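Local coordinates for tungstate ABC transporter, periplasmic tungstate-binding protein (PDB 3LR1) that probably binds tungstate in the periplasm and delivers it to its ABC transporter for uptake into the cell, at residues 152-164 and 171-185. Residues are numbered along the deposited sequence; the frame is centred on the assembly and turned at random.
Sequences QGMGPVITMATER and DRGTYNAFKGAKTDL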
# COMPACT_ATOMS: atom_id res chain seq x y z
N GLN A 152 -1.09 -2.02 12.95
CA GLN A 152 -1.36 -3.20 12.12
C GLN A 152 -1.56 -2.79 10.68
O GLN A 152 -1.76 -1.59 10.38
CB GLN A 152 -2.61 -3.94 12.58
CG GLN A 152 -2.42 -4.60 13.90
CD GLN A 152 -3.49 -5.65 14.24
OE1 GLN A 152 -3.40 -6.84 13.84
NE2 GLN A 152 -4.49 -5.22 15.00
N GLY A 153 -1.55 -3.80 9.81
CA GLY A 153 -1.78 -3.61 8.38
C GLY A 153 -3.18 -3.19 8.02
O GLY A 153 -4.02 -3.08 8.87
N MSE A 154 -3.42 -2.94 6.74
CA MSE A 154 -4.70 -2.41 6.31
C MSE A 154 -5.86 -3.38 6.61
O MSE A 154 -6.96 -2.96 7.01
CB MSE A 154 -4.63 -2.04 4.83
CG MSE A 154 -5.73 -1.20 4.38
SE MSE A 154 -5.41 0.58 5.06
CE MSE A 154 -6.82 0.62 6.47
N GLY A 155 -5.64 -4.66 6.37
CA GLY A 155 -6.65 -5.67 6.54
C GLY A 155 -7.16 -5.69 7.96
O GLY A 155 -8.39 -5.59 8.24
N PRO A 156 -6.24 -5.81 8.91
CA PRO A 156 -6.71 -5.78 10.31
C PRO A 156 -7.34 -4.45 10.72
O PRO A 156 -8.19 -4.43 11.61
CB PRO A 156 -5.45 -6.05 11.12
CG PRO A 156 -4.51 -6.73 10.17
CD PRO A 156 -4.98 -6.53 8.76
N VAL A 157 -6.91 -3.35 10.10
CA VAL A 157 -7.54 -2.09 10.44
C VAL A 157 -8.99 -2.06 9.91
O VAL A 157 -9.87 -1.61 10.60
CB VAL A 157 -6.69 -0.88 10.00
CG1 VAL A 157 -7.55 0.40 9.97
CG2 VAL A 157 -5.45 -0.80 11.02
N ILE A 158 -9.23 -2.57 8.70
CA ILE A 158 -10.61 -2.61 8.16
C ILE A 158 -11.46 -3.49 9.07
O ILE A 158 -12.63 -3.15 9.42
CB ILE A 158 -10.67 -3.11 6.71
CG1 ILE A 158 -9.98 -2.10 5.78
CG2 ILE A 158 -12.14 -3.37 6.34
CD1 ILE A 158 -9.72 -2.60 4.28
N THR A 159 -10.90 -4.60 9.54
CA THR A 159 -11.67 -5.42 10.48
C THR A 159 -11.98 -4.70 11.79
O THR A 159 -13.08 -4.84 12.31
CB THR A 159 -10.89 -6.72 10.77
OG1 THR A 159 -10.73 -7.41 9.54
CG2 THR A 159 -11.61 -7.66 11.74
N MSE A 160 -10.99 -4.01 12.36
CA MSE A 160 -11.21 -3.31 13.64
C MSE A 160 -12.21 -2.17 13.40
O MSE A 160 -13.11 -2.01 14.17
CB MSE A 160 -9.90 -2.76 14.19
CG MSE A 160 -9.99 -2.23 15.66
SE MSE A 160 -8.28 -1.37 16.19
CE MSE A 160 -7.02 -2.50 15.23
N ALA A 161 -12.08 -1.42 12.30
CA ALA A 161 -13.07 -0.33 12.03
C ALA A 161 -14.45 -0.92 11.97
O ALA A 161 -15.34 -0.33 12.53
CB ALA A 161 -12.79 0.43 10.77
N THR A 162 -14.59 -2.10 11.37
CA THR A 162 -15.88 -2.71 11.16
C THR A 162 -16.53 -3.12 12.51
O THR A 162 -17.71 -2.78 12.81
CB THR A 162 -15.76 -3.98 10.26
OG1 THR A 162 -15.06 -3.66 9.05
CG2 THR A 162 -17.18 -4.53 9.89
N GLU A 163 -15.74 -3.75 13.35
CA GLU A 163 -16.21 -4.11 14.70
C GLU A 163 -16.61 -2.88 15.51
O GLU A 163 -17.63 -2.88 16.21
CB GLU A 163 -15.13 -4.92 15.43
CG GLU A 163 -14.83 -6.26 14.77
CD GLU A 163 -13.88 -7.13 15.58
OE1 GLU A 163 -14.24 -7.37 16.74
OE2 GLU A 163 -12.82 -7.59 15.06
N ARG A 164 -15.83 -1.81 15.39
CA ARG A 164 -16.00 -0.64 16.24
C ARG A 164 -16.99 0.35 15.64
O ARG A 164 -17.26 1.37 16.24
CB ARG A 164 -14.63 0.06 16.46
CG ARG A 164 -13.47 -0.78 17.07
CD ARG A 164 -13.44 -0.87 18.59
NE ARG A 164 -13.18 0.40 19.31
CZ ARG A 164 -11.99 0.87 19.72
NH1 ARG A 164 -10.83 0.21 19.49
NH2 ARG A 164 -11.97 2.04 20.38
N ASP A 171 -6.57 2.29 1.52
CA ASP A 171 -6.41 2.21 0.07
C ASP A 171 -7.65 1.44 -0.50
O ASP A 171 -8.19 0.55 0.17
CB ASP A 171 -5.11 1.52 -0.27
CG ASP A 171 -5.17 0.06 -0.01
OD1 ASP A 171 -5.03 -0.32 1.18
OD2 ASP A 171 -5.34 -0.72 -1.01
N ARG A 172 -8.11 1.83 -1.70
CA ARG A 172 -9.32 1.27 -2.30
C ARG A 172 -9.09 -0.16 -2.63
O ARG A 172 -10.01 -0.99 -2.54
CB ARG A 172 -9.65 2.01 -3.56
CG ARG A 172 -10.97 1.66 -4.16
CD ARG A 172 -11.02 2.28 -5.60
NE ARG A 172 -11.01 3.75 -5.57
CZ ARG A 172 -12.10 4.51 -5.43
NH1 ARG A 172 -13.32 3.96 -5.33
NH2 ARG A 172 -11.99 5.82 -5.44
N GLY A 173 -7.86 -0.49 -3.00
CA GLY A 173 -7.58 -1.86 -3.42
C GLY A 173 -7.91 -2.85 -2.33
O GLY A 173 -8.61 -3.84 -2.55
N THR A 174 -7.40 -2.62 -1.13
CA THR A 174 -7.68 -3.51 -0.01
C THR A 174 -9.19 -3.54 0.37
O THR A 174 -9.79 -4.57 0.61
CB THR A 174 -6.91 -3.11 1.29
OG1 THR A 174 -5.49 -2.92 1.07
CG2 THR A 174 -7.14 -4.20 2.38
N TYR A 175 -9.80 -2.38 0.45
CA TYR A 175 -11.23 -2.30 0.65
C TYR A 175 -12.06 -3.13 -0.37
O TYR A 175 -12.96 -3.88 0.02
CB TYR A 175 -11.66 -0.85 0.61
CG TYR A 175 -13.20 -0.78 0.69
CD1 TYR A 175 -13.86 -1.04 1.86
CD2 TYR A 175 -13.96 -0.59 -0.43
CE1 TYR A 175 -15.22 -1.03 1.92
CE2 TYR A 175 -15.31 -0.60 -0.39
CZ TYR A 175 -15.93 -0.81 0.78
OH TYR A 175 -17.29 -0.80 0.80
N ASN A 176 -11.79 -2.93 -1.68
CA ASN A 176 -12.48 -3.63 -2.76
C ASN A 176 -12.34 -5.12 -2.52
O ASN A 176 -13.27 -5.86 -2.75
CB ASN A 176 -11.91 -3.30 -4.14
CG ASN A 176 -12.35 -1.96 -4.69
OD1 ASN A 176 -13.29 -1.30 -4.19
ND2 ASN A 176 -11.69 -1.55 -5.81
N ALA A 177 -11.17 -5.57 -2.06
CA ALA A 177 -10.96 -7.00 -1.80
C ALA A 177 -11.73 -7.49 -0.55
O ALA A 177 -12.13 -8.65 -0.48
CB ALA A 177 -9.44 -7.34 -1.67
N PHE A 178 -11.95 -6.59 0.42
CA PHE A 178 -12.68 -6.96 1.67
C PHE A 178 -14.22 -6.72 1.59
O PHE A 178 -14.99 -7.26 2.39
CB PHE A 178 -12.17 -6.05 2.81
CG PHE A 178 -11.05 -6.63 3.61
CD1 PHE A 178 -9.87 -7.01 3.00
CD2 PHE A 178 -11.16 -6.75 4.99
CE1 PHE A 178 -8.84 -7.58 3.76
CE2 PHE A 178 -10.14 -7.28 5.73
CZ PHE A 178 -8.98 -7.66 5.12
N LYS A 179 -14.66 -5.90 0.63
CA LYS A 179 -15.99 -5.35 0.59
C LYS A 179 -16.97 -6.48 0.71
O LYS A 179 -16.87 -7.44 -0.05
CB LYS A 179 -16.24 -4.63 -0.74
CG LYS A 179 -17.66 -4.12 -0.96
CD LYS A 179 -17.71 -3.20 -2.18
CE LYS A 179 -19.14 -3.05 -2.79
NZ LYS A 179 -19.20 -2.06 -3.98
N GLY A 180 -17.90 -6.34 1.65
CA GLY A 180 -19.07 -7.24 1.75
C GLY A 180 -18.82 -8.53 2.53
O GLY A 180 -19.61 -8.89 3.43
N ALA A 181 -17.79 -9.28 2.15
CA ALA A 181 -17.47 -10.55 2.80
C ALA A 181 -16.87 -10.29 4.17
O ALA A 181 -17.19 -10.98 5.16
CB ALA A 181 -16.44 -11.40 1.96
N LYS A 182 -15.96 -9.32 4.20
CA LYS A 182 -15.19 -9.06 5.39
C LYS A 182 -15.39 -7.64 5.99
O LYS A 182 -14.75 -7.35 6.97
CB LYS A 182 -13.72 -9.36 5.09
CG LYS A 182 -13.44 -10.88 5.15
CD LYS A 182 -12.37 -11.34 4.19
CE LYS A 182 -11.01 -10.85 4.53
NZ LYS A 182 -9.95 -11.36 3.55
N THR A 183 -16.27 -6.82 5.42
CA THR A 183 -16.76 -5.58 6.08
C THR A 183 -18.14 -5.33 5.61
O THR A 183 -18.47 -5.70 4.50
CB THR A 183 -16.26 -4.18 5.55
OG1 THR A 183 -15.50 -4.23 4.31
CG2 THR A 183 -15.78 -3.33 6.59
N ASP A 184 -18.88 -4.52 6.37
CA ASP A 184 -20.13 -3.88 5.91
C ASP A 184 -19.95 -2.35 5.82
O ASP A 184 -20.91 -1.65 5.56
CB ASP A 184 -21.32 -4.23 6.83
CG ASP A 184 -21.11 -3.81 8.28
OD1 ASP A 184 -20.02 -3.32 8.60
OD2 ASP A 184 -22.02 -3.96 9.11
N LEU A 185 -18.73 -1.82 6.05
CA LEU A 185 -18.41 -0.41 5.85
C LEU A 185 -18.49 -0.07 4.36
O LEU A 185 -18.29 -0.93 3.48
CB LEU A 185 -17.02 -0.05 6.38
CG LEU A 185 -16.73 -0.39 7.86
CD1 LEU A 185 -15.31 -0.08 8.30
CD2 LEU A 185 -17.75 0.25 8.77
O HOH W 1 -13.04 -8.52 8.82
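G155 and T174 lie where helices 154-164 and 172-178 come nearest by backbone, the axes crossing at -59° and 10.2 Å apart, the following loop returning to T162. With only hydrogen on its CA, G155 lets the F178 ring in, CZ 3.4 Å from G155 CA. In branched I158, chi1 of -66° sets CG2 anti to the backbone N, where it meets F178 CD2 at 3.8 Å; CD1, on the other branch, lies 3.6 Å from T174 CG2. K182 CE lies over the centre of one F178 face, I158 CD1 on the opposite face toward the rim; T159 OG1 sits at the edge, water-linked to K182 O. Small A161 admits L185, CB to CD1 3.6 Å. Aspartate suits the N-cap: D171's short carboxylate accepts from T174 N at OD2 (2.8 Å), above its plane, and T174's hydroxyl returns to OD1's syn lone pair. Selenomethionine M154 lays CG against OD1. An alanine here would probably leave T174 N uncapped, its hydroxyl with a weak bond to S14 O, and N84 ND2 short of an acceptor. Helix 154-164 packs on strands 118-120 and 167-171, the latter entering helix 172-178, consistent with a periplasmic binding protein lobe; D171's side chain lies about 6 Å from bound tungsten.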